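Local coordinates for protein predicted acyltransferase with acyl-CoA N-acyltransferase domain (Escherichia coli, PDB 4RS2) that binds coenzyme A and is probably an N-acyltransferase of the GNAT family, whose overexpression suppresses silencing by small RNAs, at residues P77-W87 with A166-H177. Numbering follows the deposited sequence.
Sequences PVDVQGEDLQW and ALNGVTGLVEYH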
loop_
_atom_site.group_PDB
_atom_site.type_symbol
_atom_site.label_atom_id
_atom_site.label_comp_id
_atom_site.label_asym_id
_atom_site.label_seq_id
_atom_site.Cartn_x
_atom_site.Cartn_y
_atom_site.Cartn_z
ATOM N N PRO A 77 -0.218 -3.860 9.598
ATOM C CA PRO A 77 0.536 -5.056 9.983
ATOM C C PRO A 77 -0.097 -6.337 9.511
ATOM O O PRO A 77 -1.321 -6.445 9.465
ATOM C CB PRO A 77 0.528 -5.022 11.511
ATOM C CG PRO A 77 -0.676 -4.214 11.843
ATOM C CD PRO A 77 -0.953 -3.270 10.720
ATOM N N VAL A 78 0.736 -7.310 9.144
ATOM C CA VAL A 78 0.225 -8.654 8.809
ATOM C C VAL A 78 1.051 -9.636 9.629
ATOM O O VAL A 78 2.202 -9.329 9.961
ATOM C CB VAL A 78 0.309 -8.998 7.305
ATOM C CG1 VAL A 78 -0.477 -7.977 6.499
ATOM C CG2 VAL A 78 1.751 -9.093 6.808
ATOM N N ASP A 79 0.465 -10.776 10.025
ATOM C CA ASP A 79 1.219 -11.789 10.743
ATOM C C ASP A 79 1.320 -12.994 9.851
ATOM O O ASP A 79 0.507 -13.172 8.961
ATOM C CB ASP A 79 0.537 -12.177 12.050
ATOM C CG ASP A 79 0.445 -11.022 13.013
ATOM O OD1 ASP A 79 1.476 -10.349 13.283
ATOM O OD2 ASP A 79 -0.677 -10.791 13.508
ATOM N N VAL A 80 2.330 -13.825 10.079
ATOM C CA VAL A 80 2.500 -15.009 9.254
ATOM C C VAL A 80 2.431 -16.217 10.124
ATOM O O VAL A 80 3.228 -16.372 11.028
ATOM C CB VAL A 80 3.828 -15.010 8.508
ATOM C CG1 VAL A 80 3.859 -16.198 7.551
ATOM C CG2 VAL A 80 4.008 -13.702 7.764
ATOM N N GLN A 81 1.424 -17.043 9.890
ATOM C CA GLN A 81 1.207 -18.235 10.696
ATOM C C GLN A 81 1.061 -17.767 12.157
ATOM O O GLN A 81 1.520 -18.398 13.114
ATOM C CB GLN A 81 2.335 -19.258 10.426
ATOM C CG GLN A 81 1.867 -20.709 10.419
ATOM C CD GLN A 81 2.570 -21.569 9.363
ATOM O OE1 GLN A 81 1.920 -22.330 8.646
ATOM N NE2 GLN A 81 3.885 -21.441 9.253
ATOM N N GLY A 82 0.424 -16.615 12.304
ATOM C CA GLY A 82 0.138 -16.053 13.611
ATOM C C GLY A 82 1.250 -15.359 14.358
ATOM O O GLY A 82 1.064 -15.003 15.510
ATOM N N GLU A 83 2.395 -15.152 13.710
ATOM C CA GLU A 83 3.521 -14.501 14.362
ATOM C C GLU A 83 3.925 -13.204 13.681
ATOM O O GLU A 83 3.765 -13.039 12.456
ATOM C CB GLU A 83 4.717 -15.451 14.433
ATOM C CG GLU A 83 4.502 -16.661 15.338
ATOM C CD GLU A 83 4.267 -16.297 16.798
ATOM O OE1 GLU A 83 4.220 -15.095 17.133
ATOM O OE2 GLU A 83 4.127 -17.221 17.623
ATOM N N ASP A 84 4.456 -12.288 14.492
ATOM C CA ASP A 84 4.898 -10.980 14.020
ATOM C C ASP A 84 6.352 -11.053 13.607
ATOM O O ASP A 84 7.234 -11.209 14.451
ATOM C CB ASP A 84 4.736 -9.958 15.150
ATOM C CG ASP A 84 5.310 -8.605 14.818
ATOM O OD1 ASP A 84 5.677 -8.351 13.639
ATOM O OD2 ASP A 84 5.381 -7.775 15.765
ATOM N N LEU A 85 6.573 -10.955 12.298
ATOM C CA LEU A 85 7.900 -10.969 11.687
ATOM C C LEU A 85 8.257 -9.597 11.087
ATOM O O LEU A 85 9.149 -9.490 10.252
ATOM C CB LEU A 85 7.922 -12.011 10.570
ATOM C CG LEU A 85 7.527 -13.440 10.907
ATOM C CD1 LEU A 85 7.557 -14.271 9.623
ATOM C CD2 LEU A 85 8.432 -14.014 11.986
ATOM N N GLN A 86 7.539 -8.562 11.494
ATOM C CA GLN A 86 7.768 -7.215 10.994
ATOM C C GLN A 86 7.458 -7.144 9.498
ATOM O O GLN A 86 8.212 -6.594 8.724
ATOM C CB GLN A 86 9.200 -6.750 11.300
ATOM C CG GLN A 86 9.546 -6.857 12.779
ATOM C CD GLN A 86 8.702 -5.932 13.634
ATOM O OE1 GLN A 86 8.543 -4.753 13.314
ATOM N NE2 GLN A 86 8.174 -6.452 14.737
ATOM N N TRP A 87 6.326 -7.736 9.134
ATOM C CA TRP A 87 5.786 -7.652 7.788
ATOM C C TRP A 87 4.558 -6.732 7.779
ATOM O O TRP A 87 3.858 -6.599 8.790
ATOM C CB TRP A 87 5.344 -9.022 7.266
ATOM C CG TRP A 87 6.417 -9.961 6.904
ATOM C CD1 TRP A 87 7.682 -10.038 7.429
ATOM C CD2 TRP A 87 6.290 -11.059 5.991
ATOM N NE1 TRP A 87 8.359 -11.094 6.866
ATOM C CE2 TRP A 87 7.538 -11.733 5.973
ATOM C CE3 TRP A 87 5.275 -11.498 5.154
ATOM C CZ2 TRP A 87 7.778 -12.838 5.154
ATOM C CZ3 TRP A 87 5.517 -12.598 4.305
ATOM C CH2 TRP A 87 6.763 -13.254 4.325
ATOM N N ALA A 166 14.651 -12.396 3.508
ATOM C CA ALA A 166 13.462 -12.219 4.343
ATOM C C ALA A 166 12.377 -13.274 4.209
ATOM O O ALA A 166 11.647 -13.527 5.162
ATOM C CB ALA A 166 12.855 -10.851 4.104
ATOM N N LEU A 167 12.252 -13.858 3.025
ATOM C CA LEU A 167 11.224 -14.840 2.764
ATOM C C LEU A 167 11.669 -16.277 3.044
ATOM O O LEU A 167 10.820 -17.149 3.178
ATOM C CB LEU A 167 10.770 -14.733 1.312
ATOM C CG LEU A 167 10.452 -13.279 0.871
ATOM C CD1 LEU A 167 9.905 -13.301 -0.547
ATOM C CD2 LEU A 167 9.474 -12.565 1.783
ATOM N N ASN A 168 12.975 -16.517 3.184
ATOM C CA ASN A 168 13.482 -17.890 3.350
ATOM C C ASN A 168 13.027 -18.513 4.646
ATOM O O ASN A 168 13.278 -17.974 5.721
ATOM C CB ASN A 168 15.003 -17.928 3.202
ATOM C CG ASN A 168 15.458 -17.496 1.810
ATOM O OD1 ASN A 168 14.742 -17.702 0.831
ATOM N ND2 ASN A 168 16.645 -16.913 1.713
ATOM N N GLY A 169 12.318 -19.626 4.524
ATOM C CA GLY A 169 11.793 -20.340 5.665
ATOM C C GLY A 169 10.506 -19.772 6.239
ATOM O O GLY A 169 10.065 -20.193 7.311
ATOM N N VAL A 170 9.913 -18.790 5.560
ATOM C CA VAL A 170 8.689 -18.161 6.036
ATOM C C VAL A 170 7.598 -18.551 5.054
ATOM O O VAL A 170 7.648 -18.140 3.898
ATOM C CB VAL A 170 8.790 -16.630 6.096
ATOM C CG1 VAL A 170 7.466 -16.058 6.573
ATOM C CG2 VAL A 170 9.949 -16.159 6.992
ATOM N N THR A 171 6.632 -19.338 5.527
ATOM C CA THR A 171 5.557 -19.860 4.672
ATOM C C THR A 171 4.245 -19.863 5.423
ATOM O O THR A 171 4.213 -19.714 6.663
ATOM C CB THR A 171 5.848 -21.315 4.240
ATOM O OG1 THR A 171 5.889 -22.161 5.407
ATOM C CG2 THR A 171 7.131 -21.409 3.504
ATOM N N GLY A 172 3.159 -20.025 4.672
ATOM C CA GLY A 172 1.847 -20.190 5.254
ATOM C C GLY A 172 0.895 -19.028 5.087
ATOM O O GLY A 172 1.023 -18.231 4.164
ATOM N N LEU A 173 -0.046 -18.937 6.017
ATOM C CA LEU A 173 -1.087 -17.941 5.969
ATOM C C LEU A 173 -0.645 -16.600 6.508
ATOM O O LEU A 173 -0.232 -16.470 7.680
ATOM C CB LEU A 173 -2.318 -18.424 6.738
ATOM C CG LEU A 173 -3.438 -17.398 6.881
ATOM C CD1 LEU A 173 -4.072 -17.051 5.547
ATOM C CD2 LEU A 173 -4.464 -17.988 7.817
ATOM N N VAL A 174 -0.758 -15.584 5.644
ATOM C CA VAL A 174 -0.457 -14.220 5.987
ATOM C C VAL A 174 -1.800 -13.599 6.333
ATOM O O VAL A 174 -2.684 -13.515 5.484
ATOM C CB VAL A 174 0.186 -13.469 4.805
ATOM C CG1 VAL A 174 0.397 -12.012 5.167
ATOM C CG2 VAL A 174 1.464 -14.176 4.350
ATOM N N GLU A 175 -1.954 -13.153 7.580
ATOM C CA GLU A 175 -3.201 -12.581 8.051
ATOM C C GLU A 175 -3.156 -11.066 8.171
ATOM O O GLU A 175 -2.266 -10.504 8.825
ATOM C CB GLU A 175 -3.551 -13.185 9.406
ATOM C CG GLU A 175 -4.187 -14.571 9.326
ATOM C CD GLU A 175 -5.697 -14.537 9.363
ATOM O OE1 GLU A 175 -6.340 -13.886 8.525
ATOM O OE2 GLU A 175 -6.246 -15.179 10.253
ATOM N N TYR A 176 -4.130 -10.418 7.530
ATOM C CA TYR A 176 -4.292 -8.967 7.621
ATOM C C TYR A 176 -5.180 -8.706 8.850
ATOM O O TYR A 176 -5.778 -9.611 9.436
ATOM C CB TYR A 176 -5.005 -8.406 6.400
ATOM C CG TYR A 176 -4.241 -8.302 5.099
ATOM C CD1 TYR A 176 -3.889 -9.433 4.379
ATOM C CD2 TYR A 176 -3.992 -7.073 4.520
ATOM C CE1 TYR A 176 -3.220 -9.331 3.155
ATOM C CE2 TYR A 176 -3.335 -6.956 3.308
ATOM C CZ TYR A 176 -2.951 -8.090 2.625
ATOM O OH TYR A 176 -2.339 -8.035 1.411
ATOM N N HIS A 177 -5.259 -7.450 9.252
ATOM C CA HIS A 177 -6.138 -7.077 10.333
ATOM C C HIS A 177 -7.588 -7.341 9.911
ATOM O O HIS A 177 -7.930 -7.311 8.712
ATOM C CB HIS A 177 -5.959 -5.618 10.596
ATOM C CG HIS A 177 -6.685 -5.156 11.798
ATOM N ND1 HIS A 177 -7.949 -4.620 11.737
ATOM C CD2 HIS A 177 -6.357 -5.211 13.113
ATOM C CE1 HIS A 177 -8.350 -4.315 12.957
ATOM N NE2 HIS A 177 -7.406 -4.673 13.807
HETATM O O HOH W 1 -3.484 -5.537 8.053
HETATM O O HOH W 2 -2.483 -9.809 11.498
HETATM O O HOH W 3 -0.294 -21.194 7.830
HETATM O O HOH W 4 3.775 -23.025 6.498
HETATM O O HOH W 5 -1.015 -15.655 10.372
HETATM O O HOH W 6 11.100 -12.281 7.525
#
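Leu-173 O is gripped twice: the backbone N of Gln-81 reaches it at 2.8 Å in an almost straight bond (175° at the hydrogen), and water 5, which also takes the N-H of Gly-82, donates a second. Two residues back along strand 69-80, Asp-79 and Glu-175 exchange both backbone bonds, Glu-175 N to Asp-79 O measuring 2.8 Å, and strand 172-175 thus runs antiparallel to the end of strand 69-80, where the type I' turn Val-80 to Glu-83 begins. Water 2 joins Asp-79 OD2 to Glu-175 O, which already accepts from Asp-79 N. Within the turn, Gln-81 OE1 accepts from waters 3 and 4, which lead to Leu-173 N and Thr-171 OG1.

Val-78 sets CG1 over the centre of the Tyr-176 ring, a CH-pi contact 4.1 Å from the centroid, while its CG2 lies 3.6 Å from Val-174 CG1. The face that carries Val-80 and Val-174 packs against apolar groups. With chi1 at 179°, Val-170 swings CG1 opposite its backbone N and in among Val-80 CG1, Leu-85 CD1 and Trp-87 CZ2, the last at 3.5 Å. Leu-167 CD2 adds to the packing at Trp-87 CH2, and water 6, in the plane of the indole, links NE1 to Ala-166 O. Beyond, Trp-87 packs on Val-125 of strand 123-127. Three direct backbone bonds therefore set the register, waters bridge further polar atoms, and valines and indole hold strand 172-175 against the hairpin.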